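Side-chain contacts in dockerin type 1 (Clostridium thermocellum, PDB 4DH2), which binds calcium and docks onto a cohesin module in the cellulosome, as the dockerin domain of a larger protein that is probably a glycoside hydrolase: residues Asp45-Asn50 against Cys57-Arg62; Ile7-Ala12 against Ile18-Leu23; Lys25-Ile28 against Asp34-Ala37; Asp39-Gly44 against Asn50-Ile55. All blocks are in the same frame, centred on the assembly; numbering follows the deposited sequence.

Interaction 1. Residues Asp45-Asn50 against Cys57-Arg62; sequences DVNGDN and CNYLKR. With CA (calcium ion), chain I; SO4 (sulfate ion), chain K; SO4 (sulfate ion), chain J.
Asn47 bridges the EF-hand-like calcium loop and helix 54-64. Its CB lies 3.6 Å from Tyr59 CE1, approaching the ring obliquely. With CG tucked between the backbone N and the carbonyl carbon (chi1 68°), the amide is folded back toward the metal, and OD1 binds the calcium ion at 2.3 Å. The other branch, ND2, faces away from the ion. It donates to Asp49 OD2, which it meets from above the carboxylate plane, and at 3.0 Å to O3 of the chain J sulfate, along a fairly straight path (164°). Tyr59 OH reaches the same sulfate, 2.9 Å from its O1, which sits at the ring edge. Deeper in, Val46 sends its two methyls to different neighbours: CG2 lies 3.5 Å from Tyr59 CB and CG1 3.8 Å from Leu60 CD1. Asp45 OD1 and Asp49 OD1 also hold the ion, and Val51 and Asp56 complete the protein ligands. Further along the helix, Arg62 NE donates to the chain K sulfate. Both sulfates probably come from the crystallisation liquor. Chemically, Asn47 spends its oxygen on the metal and its nitrogen on anionic oxygens, which should fix the amide's orientation, while Val46 gives the loop an apolar footing on the helix.

Interaction 2. Residues Ile7-Ala12 against Ile18-Leu23; sequences IGDVNA and ISDYVL. With CA (calcium ion), chain H.
Asp20 reaches from helix 18-28 into the first calcium loop and grips the ion with both carboxylate oxygens, OD1 at 2.5 Å and OD2 at 2.4 Å. Its CG stands beside the backbone N and opposite the carbonyl carbon (chi1 -58°), which swings the carboxylate off the helix flank toward the loop; on the way CB passes 3.4 Å from Gly8 O. Asp9 comes from the other segment with its first torsion fully extended (chi1 177°) and offers OD1 alone to the metal. The two carboxylates are turned almost perpendicular, their planes 89° apart. Asp9 OD2 is occupied by Gly14 N, and Asp20 OD2 also accepts from Asn17 N, which should help fix the pose of both acids. Asn11 N makes a weak hydrogen bond to Asp20 OD1. The side chain of Asn11 curls back over its own backbone at CG, and its CB lies 3.7 Å from Leu23 CD1. Val10 puts CG2, set between backbone N and carbonyl carbon, 3.8 Å from Leu23 CB; Phe35 and Val43 pack on it too. Asn11, Asp13 and Val15 complete the protein ligands, and a water binds as well. The chemistry is split in two: acidic oxygens crowd together, their mutual repulsion presumably offset by the calcium, while Val10 and Leu23 join loop to helix through a buried apolar layer.

Interaction 3. Residues Lys25-Ile28 against Asp34-Ala37; sequences KRYI and DFPA
Tyr27 and Phe35 lie ring on ring, an offset stack whose centroids are 4.0 Å apart and whose planes are tilted by only 12°. The overlap is mutual: Phe35 CE2 sits 3.7 Å above the middle of the tyrosine ring, while Tyr27 CD1 stands over the middle of the phenylalanine. The side chains nevertheless run across each other at about a right angle, and Phe35 CE1 lies 3.4 Å from Tyr27 CB. Asp34 lies at the edge of the tyrosine ring, its CA near the ring plane and 3.9 Å from Tyr27 CD1.

One shell out, the torsions explain the overlap. Tyr27 points its ring away from the backbone N (chi1 172°), off the flank of helix 18-28, whereas Phe35 CG lies opposite its own carbonyl carbon (chi1 -71°) and folds back toward that helix. Further side chains pack round the pair: Ile32, Ile52 and Asp40 touch Tyr27, and Val10, Met24 and Asp40 touch Phe35. The backbone of Ala37 is hydrogen-bonded to Val10 in the first calcium loop, which ties down the far end of 34-37.

The same helix also meets the partner. Lys25 forms salt bridges with Asp94 and Asp96 of the cohesin chain, and Arg26 makes hydrogen bonds and a cation-pi contact there. The stack belongs to the linker between the two calcium-binding halves of the type I dockerin fold, where the chain leaving the first helix turns back and packs an aromatic residue against that helix.

Interaction 4. Residues Asp39-Gly44 against Asn50-Ile55; sequences DDMWVG and NVINDI. With CA (calcium ion), chain I.
Ile52 does the close packing here, driving its side chain against the short helix 40-44. Its CD1 comes 3.4 Å from Asp40 O and 3.9 Å from Asp40 CB, while CG2 lies 3.9 Å from Gly44 O. The CG1 branch, set beside the backbone N (chi1 -54°), carries CD1 onto the helix backbone; Gly44, having no side chain, lets the isoleucine sit close there. Met24 and Tyr27 of helix 18-28 also touch Ile52, which thus packs against two helices.

Toward the solvent side the fit is looser. Met41 sends CG away from the backbone N (chi1 -166°), then bends at both following torsions and lays its thioether over the loop backbone: SD is 3.6 Å from Asn50 C and 3.9 Å from Ile52 CG1. Asn50 crosses it at about a right angle, with OD1 3.7 Å from Met41 CG. No hydrogen bond joins the two segments. Val51 turns its side chain away but its O binds the calcium ion, and Asn53 OD1 caps the next helix and accepts from a calcium-bound water. Helix 40-44, the calcium loop and helix 54-64 fit the EF-hand-like helix-loop-helix of the second calcium site of a type I dockerin.

How the interactions relate
Interaction 2 is the buried contact and interaction 4 lies at the surface; interactions 1 and 3 are partly buried. Interactions 1 and 4 interlock along the chain: they share Asn50, helix 54-64 and one calcium ion, the former supplying side-chain ligands and the latter a backbone oxygen. Interactions 2 and 3 share helix 18-28 but differ in chemistry, metal coordination at its start and aromatic stacking near its end. The two halves meet where Leu60 and Cys57 pack on Tyr21, and where Gly8 N probably donates to Val43 O. Interactions 1, 2 and 3 include residues that touch the cohesin, whereas no other chain of the assembly reaches interaction 4.

Interaction 1. Residues Asp45-Asn50 against Cys57-Arg62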
loop_
_atom_site.group_PDB
_atom_site.type_symbol
_atom_site.label_atom_id
_atom_site.label_comp_id
_atom_site.label_asym_id
_atom_site.label_seq_id
_atom_site.Cartn_x
_atom_site.Cartn_y
_atom_site.Cartn_z
ATOM N N ASP B 45 10.272 17.218 10.901
ATOM C CA ASP B 45 10.724 16.555 12.122
ATOM C C ASP B 45 9.486 16.006 12.819
ATOM O O ASP B 45 8.880 16.694 13.651
ATOM C CB ASP B 45 11.426 17.532 13.059
ATOM C CG ASP B 45 11.707 16.939 14.424
ATOM O OD1 ASP B 45 11.859 15.717 14.518
ATOM O OD2 ASP B 45 11.765 17.699 15.428
ATOM N N VAL B 46 9.102 14.784 12.470
ATOM C CA VAL B 46 7.806 14.265 12.907
ATOM C C VAL B 46 7.853 13.621 14.287
ATOM O O VAL B 46 6.808 13.434 14.909
ATOM C CB VAL B 46 7.215 13.262 11.914
ATOM C CG1 VAL B 46 7.051 13.882 10.556
ATOM C CG2 VAL B 46 8.075 12.018 11.824
ATOM N N ASN B 47 9.043 13.269 14.761
ATOM C CA ASN B 47 9.181 12.689 16.101
ATOM C C ASN B 47 9.585 13.740 17.128
ATOM O O ASN B 47 9.609 13.469 18.325
ATOM C CB ASN B 47 10.130 11.483 16.135
ATOM C CG ASN B 47 11.566 11.859 15.883
ATOM O OD1 ASN B 47 11.825 12.812 15.187
ATOM N ND2 ASN B 47 12.497 11.086 16.417
ATOM N N GLY B 48 9.902 14.936 16.646
ATOM C CA GLY B 48 10.141 16.076 17.511
ATOM C C GLY B 48 11.460 16.041 18.263
ATOM O O GLY B 48 11.535 16.534 19.384
ATOM N N ASP B 49 12.501 15.466 17.663
ATOM C CA ASP B 49 13.832 15.492 18.261
ATOM C C ASP B 49 14.672 16.634 17.695
ATOM O O ASP B 49 15.877 16.717 17.946
ATOM C CB ASP B 49 14.561 14.150 18.090
ATOM C CG ASP B 49 14.721 13.740 16.641
ATOM O OD1 ASP B 49 14.302 14.509 15.760
ATOM O OD2 ASP B 49 15.274 12.646 16.392
ATOM N N ASN B 50 14.012 17.525 16.962
ATOM C CA ASN B 50 14.645 18.687 16.356
ATOM C C ASN B 50 15.736 18.343 15.347
ATOM O O ASN B 50 16.659 19.122 15.093
ATOM C CB ASN B 50 15.205 19.617 17.419
ATOM C CG ASN B 50 14.850 21.047 17.157
ATOM O OD1 ASN B 50 13.767 21.340 16.636
ATOM N ND2 ASN B 50 15.758 21.956 17.495
ATOM N N CYS B 57 11.813 9.736 8.182
ATOM C CA CYS B 57 11.371 8.984 7.006
ATOM C C CYS B 57 10.718 7.674 7.424
ATOM O O CYS B 57 9.676 7.281 6.898
ATOM C CB CYS B 57 12.551 8.678 6.106
ATOM S SG CYS B 57 12.067 8.526 4.388
ATOM N N ASN B 58 11.343 6.977 8.371
ATOM C CA ASN B 58 10.767 5.727 8.865
ATOM C C ASN B 58 9.419 5.924 9.539
ATOM O O ASN B 58 8.523 5.078 9.420
ATOM C CB ASN B 58 11.727 5.043 9.822
ATOM C CG ASN B 58 11.329 3.607 10.083
ATOM O OD1 ASN B 58 11.412 2.767 9.191
ATOM N ND2 ASN B 58 10.856 3.333 11.278
ATOM N N TYR B 59 9.234 7.043 10.244
ATOM C CA TYR B 59 7.942 7.320 10.848
ATOM C C TYR B 59 6.923 7.534 9.764
ATOM O O TYR B 59 5.782 7.095 9.891
ATOM C CB TYR B 59 7.952 8.535 11.781
ATOM C CG TYR B 59 8.291 8.183 13.195
ATOM C CD1 TYR B 59 9.555 8.420 13.700
ATOM C CD2 TYR B 59 7.355 7.586 14.019
ATOM C CE1 TYR B 59 9.886 8.079 15.002
ATOM C CE2 TYR B 59 7.667 7.236 15.315
ATOM C CZ TYR B 59 8.923 7.493 15.808
ATOM O OH TYR B 59 9.220 7.141 17.099
ATOM N N LEU B 60 7.310 8.218 8.693
ATOM C CA LEU B 60 6.375 8.382 7.579
ATOM C C LEU B 60 5.975 7.021 7.001
ATOM O O LEU B 60 4.792 6.799 6.708
ATOM C CB LEU B 60 6.933 9.246 6.449
ATOM C CG LEU B 60 6.531 10.705 6.441
ATOM C CD1 LEU B 60 7.181 11.397 7.622
ATOM C CD2 LEU B 60 6.960 11.344 5.137
ATOM N N LYS B 61 6.952 6.120 6.842
ATOM C CA LYS B 61 6.687 4.780 6.327
ATOM C C LYS B 61 5.688 4.092 7.243
ATOM O O LYS B 61 4.697 3.533 6.763
ATOM C CB LYS B 61 7.978 3.969 6.228
ATOM C CG LYS B 61 7.807 2.514 5.808
ATOM C CD LYS B 61 9.091 1.674 5.918
ATOM C CE LYS B 61 10.040 1.928 4.748
ATOM N NZ LYS B 61 11.044 0.827 4.492
ATOM N N ARG B 62 5.939 4.125 8.552
ATOM C CA ARG B 62 5.022 3.516 9.542
ATOM C C ARG B 62 3.601 4.073 9.463
ATOM O O ARG B 62 2.598 3.343 9.586
ATOM C CB ARG B 62 5.571 3.686 10.975
ATOM C CG ARG B 62 6.774 2.824 11.283
ATOM C CD ARG B 62 7.273 3.105 12.694
ATOM N NE ARG B 62 8.471 2.364 13.010
ATOM C CZ ARG B 62 9.215 2.578 14.095
ATOM N NH1 ARG B 62 8.877 3.532 14.958
ATOM N NH2 ARG B 62 10.300 1.842 14.315
HETATM CA CA CA I . 13.214 13.956 13.697
HETATM S S SO4 K . 9.944 -0.566 11.753
HETATM O O1 SO4 K . 10.067 -1.659 10.792
HETATM O O2 SO4 K . 11.283 -0.178 12.201
HETATM O O3 SO4 K . 9.303 0.576 11.104
HETATM O O4 SO4 K . 9.120 -0.989 12.891
HETATM S S SO4 J . 12.403 8.118 18.426
HETATM O O1 SO4 J . 12.101 6.917 17.655
HETATM O O2 SO4 J . 13.657 8.662 17.907
HETATM O O3 SO4 J . 11.311 9.079 18.326
HETATM O O4 SO4 J . 12.551 7.781 19.844
HETATM O O HOH W 1 14.823 12.319 13.819
#

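Interaction 2. Residues Ile7-Ala12 against Ile18-Leu23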
loop_
_atom_site.group_PDB
_atom_site.type_symbol
_atom_site.label_atom_id
_atom_site.label_comp_id
_atom_site.label_asym_id
_atom_site.label_seq_id
_atom_site.Cartn_x
_atom_site.Cartn_y
_atom_site.Cartn_z
ATOM N N ILE B 7 1.879 18.193 10.300
ATOM C CA ILE B 7 3.119 17.454 10.546
ATOM C C ILE B 7 3.224 16.273 9.589
ATOM O O ILE B 7 2.297 15.462 9.457
ATOM C CB ILE B 7 3.182 16.992 12.007
ATOM C CG1 ILE B 7 3.208 18.222 12.920
ATOM C CG2 ILE B 7 4.420 16.131 12.258
ATOM C CD1 ILE B 7 3.107 17.896 14.415
ATOM N N GLY B 8 4.341 16.205 8.875
ATOM C CA GLY B 8 4.511 15.158 7.886
ATOM C C GLY B 8 4.116 15.646 6.512
ATOM O O GLY B 8 4.434 15.004 5.523
ATOM N N ASP B 9 3.433 16.805 6.438
ATOM C CA ASP B 9 2.921 17.283 5.161
ATOM C C ASP B 9 3.929 18.234 4.529
ATOM O O ASP B 9 3.811 19.470 4.601
ATOM C CB ASP B 9 1.554 17.973 5.344
ATOM C CG ASP B 9 1.020 18.544 4.061
ATOM O OD1 ASP B 9 1.473 18.136 2.980
ATOM O OD2 ASP B 9 0.145 19.451 4.117
ATOM N N VAL B 10 4.960 17.648 3.938
ATOM C CA VAL B 10 6.098 18.422 3.507
ATOM C C VAL B 10 5.902 19.155 2.182
ATOM O O VAL B 10 6.726 19.979 1.843
ATOM C CB VAL B 10 7.396 17.565 3.457
ATOM C CG1 VAL B 10 7.663 16.940 4.832
ATOM C CG2 VAL B 10 7.329 16.521 2.369
ATOM N N ASN B 11 4.817 18.885 1.446
ATOM C CA ASN B 11 4.504 19.702 0.268
ATOM C C ASN B 11 3.301 20.614 0.501
ATOM O O ASN B 11 2.831 21.253 -0.425
ATOM C CB ASN B 11 4.281 18.860 -0.995
ATOM C CG ASN B 11 3.189 17.812 -0.852
ATOM O OD1 ASN B 11 2.439 17.749 0.131
ATOM N ND2 ASN B 11 3.104 16.956 -1.862
ATOM N N ALA B 12 2.830 20.656 1.744
ATOM C CA ALA B 12 1.779 21.586 2.165
ATOM C C ALA B 12 0.534 21.465 1.288
ATOM O O ALA B 12 -0.037 22.473 0.855
ATOM C CB ALA B 12 2.325 23.051 2.169
ATOM N N ILE B 18 2.012 9.379 -0.122
ATOM C CA ILE B 18 3.260 8.942 -0.711
ATOM C C ILE B 18 4.099 10.109 -1.227
ATOM O O ILE B 18 5.318 10.026 -1.233
ATOM C CB ILE B 18 3.054 7.950 -1.885
ATOM C CG1 ILE B 18 2.096 8.563 -2.915
ATOM C CG2 ILE B 18 2.559 6.622 -1.349
ATOM C CD1 ILE B 18 1.950 7.779 -4.150
ATOM N N SER B 19 3.481 11.187 -1.712
ATOM C CA SER B 19 4.308 12.279 -2.202
ATOM C C SER B 19 5.204 12.850 -1.097
ATOM O O SER B 19 6.352 13.253 -1.355
ATOM C CB SER B 19 3.465 13.388 -2.847
ATOM O OG SER B 19 2.844 12.887 -4.022
ATOM N N ASP B 20 4.685 12.943 0.121
ATOM C CA ASP B 20 5.491 13.439 1.222
ATOM C C ASP B 20 6.620 12.480 1.554
ATOM O O ASP B 20 7.714 12.888 1.934
ATOM C CB ASP B 20 4.620 13.640 2.438
ATOM C CG ASP B 20 3.487 14.605 2.148
ATOM O OD1 ASP B 20 3.751 15.806 1.986
ATOM O OD2 ASP B 20 2.355 14.115 2.022
ATOM N N TYR B 21 6.344 11.191 1.429
ATOM C CA TYR B 21 7.371 10.173 1.660
ATOM C C TYR B 21 8.509 10.260 0.638
ATOM O O TYR B 21 9.707 10.238 0.988
ATOM C CB TYR B 21 6.718 8.788 1.582
ATOM C CG TYR B 21 7.602 7.617 1.951
ATOM C CD1 TYR B 21 8.236 7.558 3.180
ATOM C CD2 TYR B 21 7.751 6.546 1.079
ATOM C CE1 TYR B 21 9.030 6.492 3.516
ATOM C CE2 TYR B 21 8.551 5.464 1.414
ATOM C CZ TYR B 21 9.182 5.457 2.641
ATOM O OH TYR B 21 9.977 4.397 3.003
ATOM N N VAL B 22 8.149 10.343 -0.635
ATOM C CA VAL B 22 9.145 10.471 -1.691
ATOM C C VAL B 22 9.950 11.755 -1.520
ATOM O O VAL B 22 11.204 11.739 -1.621
ATOM C CB VAL B 22 8.462 10.465 -3.069
ATOM C CG1 VAL B 22 9.461 10.740 -4.154
ATOM C CG2 VAL B 22 7.778 9.081 -3.308
ATOM N N LEU B 23 9.265 12.864 -1.209
ATOM C CA LEU B 23 9.959 14.126 -0.967
ATOM C C LEU B 23 10.919 14.055 0.233
ATOM O O LEU B 23 12.058 14.564 0.167
ATOM C CB LEU B 23 8.969 15.276 -0.790
ATOM C CG LEU B 23 8.266 15.751 -2.070
ATOM C CD1 LEU B 23 7.149 16.706 -1.700
ATOM C CD2 LEU B 23 9.212 16.409 -3.053
HETATM CA CA CA H . 1.378 16.259 1.503
HETATM O O HOH W 2 1.065 15.044 -0.565
#

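Interaction 3. Residues Lys25-Ile28 against Asp34-Ala37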
loop_
_atom_site.group_PDB
_atom_site.type_symbol
_atom_site.label_atom_id
_atom_site.label_comp_id
_atom_site.label_asym_id
_atom_site.label_seq_id
_atom_site.Cartn_x
_atom_site.Cartn_y
_atom_site.Cartn_z
ATOM N N LYS B 25 12.441 11.369 1.398
ATOM C CA LYS B 25 13.580 10.574 0.924
ATOM C C LYS B 25 14.523 11.385 0.068
ATOM O O LYS B 25 15.769 11.326 0.261
ATOM C CB LYS B 25 13.112 9.327 0.162
ATOM C CG LYS B 25 12.755 8.149 1.063
ATOM C CD LYS B 25 12.695 6.854 0.246
ATOM C CE LYS B 25 12.204 5.613 1.037
ATOM N NZ LYS B 25 11.960 4.363 0.154
ATOM N N ARG B 26 13.980 12.124 -0.897
ATOM C CA ARG B 26 14.833 12.937 -1.768
ATOM C C ARG B 26 15.508 14.037 -1.005
ATOM O O ARG B 26 16.638 14.387 -1.280
ATOM C CB ARG B 26 14.005 13.535 -2.907
ATOM C CG ARG B 26 13.557 12.443 -3.857
ATOM C CD ARG B 26 12.695 13.001 -5.009
ATOM N NE ARG B 26 12.237 11.872 -5.792
ATOM C CZ ARG B 26 11.393 11.949 -6.813
ATOM N NH1 ARG B 26 10.952 13.132 -7.197
ATOM N NH2 ARG B 26 11.014 10.846 -7.437
ATOM N N TYR B 27 14.811 14.589 -0.028
ATOM C CA TYR B 27 15.392 15.652 0.757
ATOM C C TYR B 27 16.579 15.146 1.585
ATOM O O TYR B 27 17.631 15.792 1.593
ATOM C CB TYR B 27 14.313 16.266 1.636
ATOM C CG TYR B 27 14.784 17.264 2.661
ATOM C CD1 TYR B 27 14.590 18.627 2.467
ATOM C CD2 TYR B 27 15.327 16.838 3.860
ATOM C CE1 TYR B 27 14.975 19.547 3.417
ATOM C CE2 TYR B 27 15.740 17.751 4.813
ATOM C CZ TYR B 27 15.559 19.111 4.594
ATOM O OH TYR B 27 15.937 20.037 5.561
ATOM N N ILE B 28 16.423 14.002 2.236
ATOM C CA ILE B 28 17.519 13.455 3.057
ATOM C C ILE B 28 18.688 13.050 2.169
ATOM O O ILE B 28 19.845 13.161 2.576
ATOM C CB ILE B 28 17.043 12.313 3.950
ATOM C CG1 ILE B 28 16.040 12.847 4.976
ATOM C CG2 ILE B 28 18.223 11.659 4.685
ATOM C CD1 ILE B 28 15.209 11.749 5.566
ATOM N N ASP B 34 15.482 21.436 -0.664
ATOM C CA ASP B 34 14.496 21.843 0.323
ATOM C C ASP B 34 13.090 21.313 0.020
ATOM O O ASP B 34 12.815 20.884 -1.096
ATOM C CB ASP B 34 14.457 23.365 0.414
ATOM C CG ASP B 34 14.211 23.845 1.819
ATOM O OD1 ASP B 34 13.607 23.082 2.594
ATOM O OD2 ASP B 34 14.633 24.971 2.150
ATOM N N PHE B 35 12.230 21.323 1.032
ATOM C CA PHE B 35 10.822 20.940 0.865
ATOM C C PHE B 35 10.017 22.064 0.231
ATOM O O PHE B 35 10.358 23.239 0.380
ATOM C CB PHE B 35 10.191 20.603 2.215
ATOM C CG PHE B 35 10.677 19.331 2.816
ATOM C CD1 PHE B 35 10.703 18.165 2.083
ATOM C CD2 PHE B 35 11.088 19.299 4.129
ATOM C CE1 PHE B 35 11.137 16.994 2.646
ATOM C CE2 PHE B 35 11.528 18.129 4.698
ATOM C CZ PHE B 35 11.559 16.979 3.958
ATOM N N PRO B 36 8.935 21.712 -0.482
ATOM C CA PRO B 36 8.052 22.781 -0.970
ATOM C C PRO B 36 7.390 23.561 0.174
ATOM O O PRO B 36 7.166 24.763 0.060
ATOM C CB PRO B 36 6.995 22.024 -1.780
ATOM C CG PRO B 36 7.686 20.754 -2.219
ATOM C CD PRO B 36 8.630 20.402 -1.090
ATOM N N ALA B 37 7.077 22.888 1.271
ATOM C CA ALA B 37 6.477 23.569 2.410
ATOM C C ALA B 37 7.495 24.519 3.052
ATOM O O ALA B 37 8.713 24.349 2.891
ATOM C CB ALA B 37 5.960 22.558 3.429
#

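Interaction 4. Residues Asp39-Gly44 against Asn50-Ile55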
loop_
_atom_site.group_PDB
_atom_site.type_symbol
_atom_site.label_atom_id
_atom_site.label_comp_id
_atom_site.label_asym_id
_atom_site.label_seq_id
_atom_site.Cartn_x
_atom_site.Cartn_y
_atom_site.Cartn_z
ATOM N N ASP B 39 8.237 25.643 6.601
ATOM C CA ASP B 39 9.030 25.416 7.801
ATOM C C ASP B 39 9.483 23.952 7.836
ATOM O O ASP B 39 8.760 23.099 8.348
ATOM C CB ASP B 39 8.174 25.741 9.035
ATOM C CG ASP B 39 8.981 25.739 10.337
ATOM O OD1 ASP B 39 10.066 25.108 10.395
ATOM O OD2 ASP B 39 8.514 26.364 11.315
ATOM N N ASP B 40 10.667 23.673 7.300
ATOM C CA ASP B 40 11.154 22.301 7.170
ATOM C C ASP B 40 11.053 21.529 8.471
ATOM O O ASP B 40 10.607 20.381 8.502
ATOM C CB ASP B 40 12.615 22.294 6.733
ATOM C CG ASP B 40 12.801 22.808 5.334
ATOM O OD1 ASP B 40 11.799 22.870 4.589
ATOM O OD2 ASP B 40 13.946 23.165 4.978
ATOM N N MET B 41 11.515 22.152 9.543
ATOM C CA MET B 41 11.594 21.463 10.806
ATOM C C MET B 41 10.189 21.172 11.343
ATOM O O MET B 41 9.934 20.106 11.897
ATOM C CB MET B 41 12.421 22.280 11.791
ATOM C CG MET B 41 12.846 21.494 13.009
ATOM S SD MET B 41 14.008 20.118 12.723
ATOM C CE MET B 41 15.488 21.033 12.263
ATOM N N TRP B 42 9.256 22.098 11.174
ATOM C CA TRP B 42 7.924 21.842 11.700
ATOM C C TRP B 42 7.271 20.663 10.959
ATOM O O TRP B 42 6.782 19.713 11.580
ATOM C CB TRP B 42 7.028 23.076 11.618
ATOM C CG TRP B 42 5.685 22.720 12.097
ATOM C CD1 TRP B 42 4.573 22.545 11.343
ATOM C CD2 TRP B 42 5.313 22.415 13.450
ATOM N NE1 TRP B 42 3.518 22.170 12.138
ATOM C CE2 TRP B 42 3.945 22.083 13.437
ATOM C CE3 TRP B 42 6.001 22.403 14.670
ATOM C CZ2 TRP B 42 3.246 21.740 14.594
ATOM C CZ3 TRP B 42 5.306 22.063 15.823
ATOM C CH2 TRP B 42 3.940 21.738 15.775
ATOM N N VAL B 43 7.344 20.684 9.636
ATOM C CA VAL B 43 6.702 19.631 8.850
ATOM C C VAL B 43 7.516 18.348 8.773
ATOM O O VAL B 43 6.937 17.259 8.650
ATOM C CB VAL B 43 6.376 20.101 7.415
ATOM C CG1 VAL B 43 5.443 21.306 7.459
ATOM C CG2 VAL B 43 7.664 20.432 6.635
ATOM N N GLY B 44 8.841 18.452 8.798
ATOM C CA GLY B 44 9.679 17.284 8.540
ATOM C C GLY B 44 10.172 16.544 9.748
ATOM O O GLY B 44 10.524 15.370 9.628
ATOM N N ASN B 50 14.012 17.525 16.962
ATOM C CA ASN B 50 14.645 18.687 16.356
ATOM C C ASN B 50 15.736 18.343 15.347
ATOM O O ASN B 50 16.659 19.122 15.093
ATOM C CB ASN B 50 15.205 19.617 17.419
ATOM C CG ASN B 50 14.850 21.047 17.157
ATOM O OD1 ASN B 50 13.767 21.340 16.636
ATOM N ND2 ASN B 50 15.758 21.956 17.495
ATOM N N VAL B 51 15.604 17.169 14.760
ATOM C CA VAL B 51 16.464 16.736 13.657
ATOM C C VAL B 51 15.532 16.231 12.550
ATOM O O VAL B 51 14.461 15.695 12.854
ATOM C CB VAL B 51 17.377 15.611 14.087
ATOM C CG1 VAL B 51 18.230 15.164 12.934
ATOM C CG2 VAL B 51 18.266 16.073 15.258
ATOM N N ILE B 52 15.904 16.442 11.294
ATOM C CA ILE B 52 15.225 15.760 10.180
ATOM C C ILE B 52 16.198 14.746 9.621
ATOM O O ILE B 52 17.294 15.095 9.159
ATOM C CB ILE B 52 14.832 16.695 9.033
ATOM C CG1 ILE B 52 13.990 17.868 9.527
ATOM C CG2 ILE B 52 14.035 15.906 7.984
ATOM C CD1 ILE B 52 13.682 18.902 8.416
ATOM N N ASN B 53 15.814 13.477 9.664
ATOM C CA ASN B 53 16.680 12.440 9.128
ATOM C C ASN B 53 15.899 11.149 8.886
ATOM O O ASN B 53 14.681 11.186 8.830
ATOM C CB ASN B 53 17.887 12.213 10.027
ATOM C CG ASN B 53 17.531 11.705 11.389
ATOM O OD1 ASN B 53 16.399 11.282 11.671
ATOM N ND2 ASN B 53 18.520 11.744 12.277
ATOM N N ASP B 54 16.611 10.038 8.719
ATOM C CA ASP B 54 15.951 8.823 8.282
ATOM C C ASP B 54 14.958 8.298 9.338
ATOM O O ASP B 54 14.030 7.543 9.017
ATOM C CB ASP B 54 16.996 7.798 7.794
ATOM C CG ASP B 54 17.521 8.142 6.358
ATOM O OD1 ASP B 54 16.678 8.367 5.442
ATOM O OD2 ASP B 54 18.759 8.230 6.141
ATOM N N ILE B 55 15.107 8.706 10.591
ATOM C CA ILE B 55 14.115 8.340 11.593
ATOM C C ILE B 55 12.739 8.916 11.246
ATOM O O ILE B 55 11.709 8.258 11.399
ATOM C CB ILE B 55 14.539 8.822 12.978
ATOM C CG1 ILE B 55 15.817 8.087 13.393
ATOM C CG2 ILE B 55 13.404 8.592 13.990
ATOM C CD1 ILE B 55 16.508 8.697 14.620
HETATM CA CA CA I . 13.214 13.956 13.697
HETATM O O HOH W 1 14.823 12.319 13.819
#